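Local coordinates for protein (thymidylate synthase) (Bacillus subtilis, PDB 1B02) that catalyses the reductive methylation of dUMP to dTMP, with 5,10-methylenetetrahydrofolate as both methyl donor and reductant, at residues A[34-39]-A[224-229]; A[232-237]-A[271-276]; A[157-162]-A[179-184]. All coordinates share one frame; numbering follows the deposited sequence.

Interaction 1. Residues A[34-39]-A[224-229]; sequences DGTPAH and YTRHID. With UFP (5-fluoro-2'-deoxyuridine-5'-monophosphate), chain B.
D34 and R226 make the charged end of this contact. The extended arginine chain meets the carboxylate with its guanidinium edge, the two planes 87° apart, and NH2 donates to D34 OD2 on the syn side at 2.6 Å; the further bonds, NH2 to OD1 and NH1 to OD2, are weak. OD1 is gripped from its own side of the contact: T36 N donates to it at 3.1 Å, closing an Asx turn, and T36 OG1 donates from the same face of the carboxylate. This pair fixes the acid's rotation for the arginine, which also pairs with E276 and lies against W31 in a cation-pi contact.

In the backbone, T225 N reaches H39 O at 3.1 Å, and a water joins P37 O, H39 N and T225 OG1.

Apolar contact is slight, with A38 CB 3.9 Å from Y224 CE1. The Y224 ring leaves with CG anti to the carbonyl carbon (chi1 -71°), runs past A38, and sets its OH 2.8 Å from O3' of the bound nucleotide, in a hydrogen bond. The contact thus joins the loop before strand 40-50 to the turn between strand 210-224 and helix 228-236, at the sugar side of the thymidylate synthase nucleotide pocket.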
# COMPACT_ATOMS: atom_id res chain seq x y z
N ASP A 34 4.32 -3.02 26.09
CA ASP A 34 4.84 -4.06 26.98
C ASP A 34 5.83 -5.07 26.38
O ASP A 34 6.49 -5.79 27.12
CB ASP A 34 3.68 -4.83 27.61
CG ASP A 34 2.58 -5.14 26.63
OD1 ASP A 34 2.89 -5.72 25.57
OD2 ASP A 34 1.42 -4.81 26.92
N GLY A 35 5.93 -5.12 25.06
CA GLY A 35 6.86 -6.05 24.44
C GLY A 35 6.41 -7.50 24.52
O GLY A 35 7.22 -8.42 24.33
N THR A 36 5.13 -7.71 24.78
CA THR A 36 4.58 -9.06 24.87
C THR A 36 4.18 -9.55 23.47
O THR A 36 3.96 -8.75 22.56
CB THR A 36 3.33 -9.11 25.78
OG1 THR A 36 2.36 -8.17 25.32
CG2 THR A 36 3.71 -8.77 27.21
N PRO A 37 4.10 -10.87 23.29
CA PRO A 37 3.72 -11.42 21.98
C PRO A 37 2.44 -10.82 21.42
O PRO A 37 1.41 -10.77 22.10
CB PRO A 37 3.58 -12.92 22.25
CG PRO A 37 4.46 -13.17 23.43
CD PRO A 37 4.36 -11.94 24.28
N ALA A 38 2.52 -10.35 20.18
CA ALA A 38 1.37 -9.76 19.50
C ALA A 38 0.73 -10.83 18.63
O ALA A 38 1.29 -11.25 17.62
CB ALA A 38 1.82 -8.58 18.65
N HIS A 39 -0.46 -11.27 19.03
CA HIS A 39 -1.17 -12.31 18.30
C HIS A 39 -2.29 -11.75 17.46
O HIS A 39 -2.72 -10.61 17.64
CB HIS A 39 -1.70 -13.36 19.27
CG HIS A 39 -0.63 -14.16 19.94
ND1 HIS A 39 0.04 -15.19 19.31
CD2 HIS A 39 -0.06 -14.04 21.16
CE1 HIS A 39 0.97 -15.67 20.11
NE2 HIS A 39 0.93 -14.99 21.24
N TYR A 224 -4.90 -7.89 14.70
CA TYR A 224 -4.29 -8.09 16.02
C TYR A 224 -5.32 -7.98 17.14
O TYR A 224 -6.21 -7.13 17.11
CB TYR A 224 -3.16 -7.07 16.22
CG TYR A 224 -1.94 -7.36 15.38
CD1 TYR A 224 -0.93 -8.21 15.84
CD2 TYR A 224 -1.79 -6.79 14.11
CE1 TYR A 224 0.19 -8.48 15.06
CE2 TYR A 224 -0.67 -7.06 13.32
CZ TYR A 224 0.32 -7.90 13.80
OH TYR A 224 1.44 -8.17 13.04
N THR A 225 -5.20 -8.86 18.13
CA THR A 225 -6.13 -8.93 19.26
C THR A 225 -6.53 -7.61 19.92
O THR A 225 -7.70 -7.39 20.22
CB THR A 225 -5.59 -9.86 20.37
OG1 THR A 225 -4.24 -9.50 20.70
CG2 THR A 225 -5.63 -11.31 19.92
N ARG A 226 -5.56 -6.73 20.16
CA ARG A 226 -5.84 -5.45 20.81
C ARG A 226 -6.61 -4.45 19.95
O ARG A 226 -7.01 -3.39 20.45
CB ARG A 226 -4.53 -4.81 21.28
CG ARG A 226 -3.92 -5.51 22.48
CD ARG A 226 -2.59 -4.89 22.85
NE ARG A 226 -1.88 -5.70 23.83
CZ ARG A 226 -0.77 -5.32 24.46
NH1 ARG A 226 -0.25 -4.12 24.22
NH2 ARG A 226 -0.19 -6.13 25.34
N HIS A 227 -6.82 -4.77 18.68
CA HIS A 227 -7.53 -3.87 17.78
C HIS A 227 -9.02 -4.18 17.66
O HIS A 227 -9.80 -3.33 17.24
CB HIS A 227 -6.92 -3.92 16.38
CG HIS A 227 -5.47 -3.52 16.33
ND1 HIS A 227 -4.70 -3.68 15.20
CD2 HIS A 227 -4.66 -2.95 17.26
CE1 HIS A 227 -3.48 -3.24 15.43
NE2 HIS A 227 -3.43 -2.79 16.68
N ILE A 228 -9.41 -5.39 18.03
CA ILE A 228 -10.80 -5.81 17.92
C ILE A 228 -11.82 -4.79 18.43
O ILE A 228 -12.76 -4.43 17.71
CB ILE A 228 -11.05 -7.17 18.64
CG1 ILE A 228 -10.52 -8.32 17.78
CG2 ILE A 228 -12.55 -7.39 18.85
CD1 ILE A 228 -9.03 -8.50 17.85
N ASP A 229 -11.64 -4.32 19.66
CA ASP A 229 -12.57 -3.36 20.24
C ASP A 229 -12.82 -2.13 19.37
O ASP A 229 -13.97 -1.79 19.09
CB ASP A 229 -12.06 -2.92 21.62
CG ASP A 229 -12.38 -3.94 22.70
OD1 ASP A 229 -13.37 -4.68 22.54
OD2 ASP A 229 -11.64 -4.00 23.70
N1 UFP B . 1.96 -4.83 6.95
C2 UFP B . 0.87 -4.37 6.17
N3 UFP B . 1.07 -3.47 5.07
C4 UFP B . 2.32 -2.83 4.73
C5 UFP B . 3.60 -2.91 5.76
C6 UFP B . 3.45 -4.44 6.44
O2 UFP B . -0.31 -4.48 6.53
O4 UFP B . 2.52 -2.33 3.61
F5 UFP B . 4.79 -2.70 5.21
C1' UFP B . 1.81 -5.64 8.20
C2' UFP B . 1.31 -7.07 8.05
C3' UFP B . 1.89 -7.63 9.35
C4' UFP B . 3.17 -6.90 9.62
O3' UFP B . 0.97 -7.41 10.39
O4' UFP B . 3.03 -5.64 8.98
C5' UFP B . 4.54 -7.46 9.16
O5' UFP B . 4.78 -8.68 9.93
P UFP B . 5.05 -10.04 9.17
O1P UFP B . 6.32 -9.87 8.43
O2P UFP B . 3.87 -10.40 8.43
O3P UFP B . 5.09 -11.00 10.43
O HOH W 1 -1.57 -10.08 21.30

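Interaction 2. Residues A[232-237]-A[271-276]; sequences KIQMER and DKLLFE
R237 NH1 serves two backbone carbonyls, D271 O across the contact at 2.7 Å and T60 O from a third part of the chain. The D271 carbonyl lies at the guanidinium edge, close to its plane, while the nitrogen itself is tilted 24° from the plane of that carbonyl. R237 stands just past the last turn of helix 228-236. Its CG is anti to the carbonyl carbon (chi1 -78°), and from there the extended chain carries the guanidinium across to the other segment. The carboxylate of D271 is nearby but does not pair with it: OD2 stays 4.9 Å from R237 NH2, so any attraction between the two charges is probably weak.

L273 supplies the apolar half. Coming from the opposite direction, it lays CD2 over one face of the guanidinium, 3.3 Å from NH1 and offset toward the rim, while CD1 approaches NH2 at 3.5 Å. The same leucine belongs to the folate pocket, so this is where the C-terminal part of the chain, which lines the cofactor site in thymidylate synthases, leans on the end of the helix. With an alanine in place of R237, the D271 and T60 carbonyls would probably lose the donor they share, and L273 would be left without the flat surface it rests on.

One turn back along the helix, Q234 packs its CB 3.9 Å from L273 CD2. Its extended side chain then passes on to F275, where OE1 comes to the ring edge, 3.8 Å from CZ, with amide and ring planes 42° apart. The other end of that amide is held by T60, whose OG1 accepts a hydrogen bond from NE2. The F275 ring also meets H227 edge-to-face and touches N230 and L231 on the preceding turn of helix 228-236.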
# COMPACT_ATOMS: atom_id res chain seq x y z
N LYS A 232 -14.61 -2.98 16.09
CA LYS A 232 -16.02 -3.27 16.29
C LYS A 232 -16.76 -1.94 16.27
O LYS A 232 -17.86 -1.83 15.73
CB LYS A 232 -16.23 -3.95 17.64
CG LYS A 232 -16.56 -5.43 17.54
CD LYS A 232 -15.82 -6.24 18.59
CE LYS A 232 -16.56 -7.52 18.93
NZ LYS A 232 -16.36 -7.91 20.35
N ILE A 233 -16.14 -0.92 16.86
CA ILE A 233 -16.72 0.42 16.90
C ILE A 233 -16.74 0.99 15.49
O ILE A 233 -17.79 1.41 15.00
CB ILE A 233 -15.88 1.37 17.81
CG1 ILE A 233 -16.15 1.07 19.28
CG2 ILE A 233 -16.21 2.82 17.50
CD1 ILE A 233 -15.13 1.67 20.22
N GLN A 234 -15.58 1.00 14.85
CA GLN A 234 -15.42 1.53 13.50
C GLN A 234 -16.43 0.97 12.51
O GLN A 234 -16.91 1.68 11.63
CB GLN A 234 -14.01 1.25 13.00
CG GLN A 234 -13.72 1.83 11.63
CD GLN A 234 -12.27 1.65 11.23
OE1 GLN A 234 -11.44 1.24 12.03
NE2 GLN A 234 -11.97 1.96 9.97
N MET A 235 -16.76 -0.31 12.66
CA MET A 235 -17.70 -0.97 11.77
C MET A 235 -19.14 -0.51 11.94
O MET A 235 -19.93 -0.56 11.00
CB MET A 235 -17.63 -2.48 11.99
CG MET A 235 -16.63 -3.20 11.12
SD MET A 235 -16.63 -4.96 11.46
CE MET A 235 -18.38 -5.24 11.83
N GLU A 236 -19.49 -0.07 13.15
CA GLU A 236 -20.85 0.38 13.42
C GLU A 236 -21.06 1.85 13.05
O GLU A 236 -22.19 2.32 12.96
CB GLU A 236 -21.18 0.17 14.90
CG GLU A 236 -21.30 -1.29 15.30
CD GLU A 236 -22.15 -2.10 14.34
OE1 GLU A 236 -23.31 -1.70 14.08
OE2 GLU A 236 -21.67 -3.14 13.84
N ARG A 237 -19.96 2.56 12.82
CA ARG A 237 -20.04 3.97 12.45
C ARG A 237 -20.67 4.13 11.08
O ARG A 237 -20.73 3.18 10.30
CB ARG A 237 -18.64 4.59 12.44
CG ARG A 237 -18.09 4.92 13.81
CD ARG A 237 -16.64 5.37 13.71
NE ARG A 237 -16.12 5.81 15.00
CZ ARG A 237 -14.94 6.41 15.17
NH1 ARG A 237 -14.16 6.64 14.12
NH2 ARG A 237 -14.55 6.79 16.38
N ASP A 271 -14.26 9.97 13.47
CA ASP A 271 -13.13 10.38 14.29
C ASP A 271 -11.95 9.43 14.20
O ASP A 271 -12.09 8.27 13.83
CB ASP A 271 -13.57 10.51 15.75
CG ASP A 271 -14.52 11.67 15.98
OD1 ASP A 271 -14.45 12.66 15.22
OD2 ASP A 271 -15.35 11.58 16.91
N LYS A 272 -10.77 9.94 14.55
CA LYS A 272 -9.55 9.15 14.53
C LYS A 272 -9.65 8.01 15.53
O LYS A 272 -10.32 8.12 16.55
CB LYS A 272 -8.35 10.03 14.87
CG LYS A 272 -7.04 9.28 15.01
CD LYS A 272 -6.04 10.04 15.87
CE LYS A 272 -5.10 10.88 15.02
NZ LYS A 272 -4.02 11.51 15.84
N LEU A 273 -8.97 6.90 15.22
CA LEU A 273 -8.97 5.73 16.08
C LEU A 273 -7.53 5.30 16.33
O LEU A 273 -6.72 5.23 15.40
CB LEU A 273 -9.75 4.59 15.41
CG LEU A 273 -11.12 4.17 15.94
CD1 LEU A 273 -11.57 5.09 17.07
CD2 LEU A 273 -12.12 4.20 14.80
N LEU A 274 -7.21 5.01 17.58
CA LEU A 274 -5.86 4.59 17.95
C LEU A 274 -5.71 3.08 17.84
O LEU A 274 -6.58 2.32 18.28
CB LEU A 274 -5.54 5.02 19.38
CG LEU A 274 -5.18 6.49 19.61
CD1 LEU A 274 -4.83 6.69 21.08
CD2 LEU A 274 -4.01 6.89 18.73
N PHE A 275 -4.60 2.65 17.25
CA PHE A 275 -4.31 1.23 17.10
C PHE A 275 -2.83 1.04 17.42
O PHE A 275 -1.97 1.62 16.75
CB PHE A 275 -4.59 0.76 15.67
CG PHE A 275 -6.04 0.72 15.32
CD1 PHE A 275 -6.88 -0.25 15.86
CD2 PHE A 275 -6.58 1.65 14.44
CE1 PHE A 275 -8.23 -0.29 15.54
CE2 PHE A 275 -7.94 1.62 14.10
CZ PHE A 275 -8.76 0.65 14.65
N GLU A 276 -2.53 0.24 18.43
CA GLU A 276 -1.14 -0.01 18.80
C GLU A 276 -0.45 -0.79 17.68
O GLU A 276 -1.07 -1.64 17.04
CB GLU A 276 -1.07 -0.80 20.10
CG GLU A 276 0.28 -0.76 20.77
CD GLU A 276 0.33 -1.60 22.03
OE1 GLU A 276 -0.73 -1.74 22.68
OE2 GLU A 276 1.42 -2.11 22.36

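Interaction 3. Residues A[157-162]-A[179-184]; sequences ALTPCV and RARSND. With UFP (5-fluoro-2'-deoxyuridine-5'-monophosphate), chain B; C2F (5-methyl-5,6,7,8-tetrahydrofolic acid), chain C.
The catalytic cysteine loop of thymidylate synthase, just ahead of strand 162-169, meets the corner of strand 173-184 that holds the nucleotide phosphate. C161, the predicted nucleophile, is caught bonded to its target: SG lies 1.7 Å from C6 of the fluorinated nucleotide. The folate methyl carbon C11 sits within bonding reach of C5 on the same ring, consistent with the covalent ternary complex that this inhibitor forms.

R181 joins loop to strand. Its backbone N donates to C161 O at 2.8 Å, nearly along the C=O axis. CG then falls between the backbone N and the carbonyl carbon (chi1 59°), which turns the extended chain back over the loop, and C161 CA lies over one face of the guanidinium. NH2 gives one bond to T159 O at 2.7 Å, from above that carbonyl's plane, and another to O1P of the nucleotide at 2.9 Å; NE adds a weak bond to P160 O. NH1 reaches O2P, also at 2.9 Å, where S182 OG donates as well, at 2.7 Å. Held by the loop carbonyls, the guanidinium is thus fixed in place for the phosphate; in the homodimer R141 and R142 of the partner subunit probably join it there.

Further along, D184 serves both ligands: its N donates to O2 of the pyrimidine at 2.7 Å, and OD2 accepts from folate N3 at 2.8 Å.

At the other end V162 CG2 packs on A180 CB, with N192 and Y196 of helix 188-207 against the valine. Strand 173-184 runs between 162-169 and 210-224 in the sheet; on the 210-224 side, S182 touches H222 and N183 packs on F216 and I218.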
# COMPACT_ATOMS: atom_id res chain seq x y z
N ALA A 157 15.39 -5.25 6.65
CA ALA A 157 14.97 -5.04 8.03
C ALA A 157 13.62 -5.71 8.25
O ALA A 157 13.35 -6.27 9.31
CB ALA A 157 14.87 -3.56 8.32
N LEU A 158 12.77 -5.64 7.23
CA LEU A 158 11.44 -6.23 7.28
C LEU A 158 11.00 -6.54 5.86
O LEU A 158 10.83 -5.64 5.05
CB LEU A 158 10.45 -5.26 7.93
CG LEU A 158 9.02 -5.77 8.18
CD1 LEU A 158 8.49 -5.18 9.48
CD2 LEU A 158 8.12 -5.38 7.01
N THR A 159 10.82 -7.82 5.56
CA THR A 159 10.39 -8.23 4.23
C THR A 159 9.09 -7.52 3.88
O THR A 159 8.19 -7.41 4.71
CB THR A 159 10.21 -9.76 4.17
OG1 THR A 159 9.28 -10.18 5.17
CG2 THR A 159 11.55 -10.44 4.42
N PRO A 160 8.97 -7.04 2.63
CA PRO A 160 7.78 -6.32 2.16
C PRO A 160 6.44 -7.03 2.36
O PRO A 160 6.33 -8.24 2.15
CB PRO A 160 8.07 -6.06 0.69
CG PRO A 160 9.13 -7.04 0.32
CD PRO A 160 9.96 -7.21 1.56
N CYS A 161 5.43 -6.27 2.77
CA CYS A 161 4.10 -6.82 2.97
C CYS A 161 3.39 -6.79 1.63
O CYS A 161 2.82 -7.80 1.19
CB CYS A 161 3.33 -5.98 4.00
SG CYS A 161 4.25 -5.67 5.54
N VAL A 162 3.40 -5.63 0.98
CA VAL A 162 2.83 -5.46 -0.35
C VAL A 162 4.09 -5.48 -1.20
O VAL A 162 4.76 -4.46 -1.37
CB VAL A 162 2.11 -4.10 -0.50
CG1 VAL A 162 1.46 -4.00 -1.87
CG2 VAL A 162 1.06 -3.95 0.59
N ARG A 179 -0.60 -7.31 -4.66
CA ARG A 179 -0.77 -8.36 -3.68
C ARG A 179 0.03 -8.13 -2.41
O ARG A 179 1.19 -7.69 -2.45
CB ARG A 179 -0.40 -9.72 -4.28
CG ARG A 179 -0.43 -10.86 -3.28
CD ARG A 179 -0.56 -12.21 -3.97
NE ARG A 179 -1.14 -13.20 -3.07
CZ ARG A 179 -0.46 -13.85 -2.13
NH1 ARG A 179 0.84 -13.61 -1.96
NH2 ARG A 179 -1.08 -14.73 -1.35
N ALA A 180 -0.61 -8.41 -1.28
CA ALA A 180 0.01 -8.29 0.03
C ALA A 180 0.10 -9.70 0.60
O ALA A 180 -0.91 -10.41 0.69
CB ALA A 180 -0.84 -7.40 0.93
N ARG A 181 1.30 -10.12 0.97
CA ARG A 181 1.49 -11.45 1.54
C ARG A 181 0.96 -11.47 2.97
O ARG A 181 0.46 -12.49 3.45
CB ARG A 181 2.98 -11.81 1.55
CG ARG A 181 3.83 -10.85 2.33
CD ARG A 181 5.05 -11.52 2.94
NE ARG A 181 5.87 -10.56 3.67
CZ ARG A 181 5.74 -10.29 4.96
NH1 ARG A 181 4.82 -10.91 5.69
NH2 ARG A 181 6.52 -9.39 5.54
N SER A 182 1.07 -10.32 3.63
CA SER A 182 0.62 -10.14 5.01
C SER A 182 -0.02 -8.76 5.14
O SER A 182 0.57 -7.76 4.71
CB SER A 182 1.83 -10.24 5.95
OG SER A 182 1.42 -10.30 7.31
N ASN A 183 -1.21 -8.69 5.72
CA ASN A 183 -1.89 -7.41 5.86
C ASN A 183 -2.50 -7.15 7.24
O ASN A 183 -3.36 -7.90 7.70
CB ASN A 183 -2.99 -7.27 4.81
CG ASN A 183 -2.91 -5.96 4.04
OD1 ASN A 183 -3.91 -5.49 3.49
ND2 ASN A 183 -1.73 -5.36 4.01
N ASP A 184 -2.03 -6.08 7.89
CA ASP A 184 -2.52 -5.65 9.20
C ASP A 184 -3.75 -4.81 8.85
O ASP A 184 -3.62 -3.63 8.50
CB ASP A 184 -1.45 -4.81 9.90
CG ASP A 184 -1.96 -4.13 11.17
OD1 ASP A 184 -3.19 -4.13 11.44
OD2 ASP A 184 -1.11 -3.58 11.91
N1 UFP B . 1.96 -4.83 6.95
C2 UFP B . 0.87 -4.37 6.17
N3 UFP B . 1.07 -3.47 5.07
C4 UFP B . 2.32 -2.83 4.73
C5 UFP B . 3.60 -2.91 5.76
C6 UFP B . 3.45 -4.44 6.44
O2 UFP B . -0.31 -4.48 6.53
O4 UFP B . 2.52 -2.33 3.61
F5 UFP B . 4.79 -2.70 5.21
C1' UFP B . 1.81 -5.64 8.20
C2' UFP B . 1.31 -7.07 8.05
C3' UFP B . 1.89 -7.63 9.35
C4' UFP B . 3.17 -6.90 9.62
O3' UFP B . 0.97 -7.41 10.39
O4' UFP B . 3.03 -5.64 8.98
C5' UFP B . 4.54 -7.46 9.16
O5' UFP B . 4.78 -8.68 9.93
P UFP B . 5.05 -10.04 9.17
O1P UFP B . 6.32 -9.87 8.43
O2P UFP B . 3.87 -10.40 8.43
O3P UFP B . 5.09 -11.00 10.43
N1 C2F C . 3.80 -3.43 11.39
C2 C2F C . 2.42 -3.54 11.73
NA2 C2F C . 1.99 -4.33 12.80
N3 C2F C . 1.43 -3.05 10.87
C4 C2F C . 1.77 -2.32 9.66
O4 C2F C . 0.94 -1.95 8.83
C4A C2F C . 3.25 -2.30 9.29
N5 C2F C . 3.78 -1.53 8.14
C6 C2F C . 5.07 -0.98 8.18
C7 C2F C . 6.07 -1.97 8.72
N8 C2F C . 5.58 -2.76 9.87
C8A C2F C . 4.20 -2.92 10.14
C9 C2F C . 5.19 0.39 8.92
N10 C2F C . 4.01 1.21 8.41
C11 C2F C . 3.23 -1.67 6.78
C12 C2F C . 1.13 3.09 11.05
C13 C2F C . 2.21 2.31 11.58
C14 C2F C . 3.12 1.65 10.75
C15 C2F C . 2.94 1.65 9.31
C16 C2F C . 1.77 2.32 8.78
C17 C2F C . 0.93 3.05 9.61
C C2F C . 0.24 3.99 11.93
O C2F C . 0.58 4.12 13.14
N C2F C . -0.92 4.54 11.32
CA C2F C . -1.59 5.56 12.15
CB C2F C . -1.20 6.93 11.55
CG C2F C . -1.02 8.33 12.18
CD C2F C . 0.16 9.08 11.45
OE1 C2F C . 1.32 8.74 11.85
OE2 C2F C . -0.15 10.07 10.77
CT C2F C . -3.08 5.23 12.11
O1 C2F C . -3.50 5.00 10.95
O2 C2F C . -3.68 5.26 13.20

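Overall arrangement
Interaction 3 is the buried one, nearest the centre of the chain, and its chemistry is that of the active site: a covalent bond to the nucleotide and an arginine held for the phosphate. Interactions 1 and 2 are partly buried, further out, and share helix 228-236, one at its start and the other at its end. Interaction 1 turns on a salt bridge, interaction 2 on an arginine that bonds backbone carbonyls and packs on a leucine. They meet where R226 pairs with E276 and the H227 ring packs on F275. Y224 of interaction 1 packs against D184 of interaction 3, and both contacts touch the nucleotide; interactions 2 and 3 do not touch.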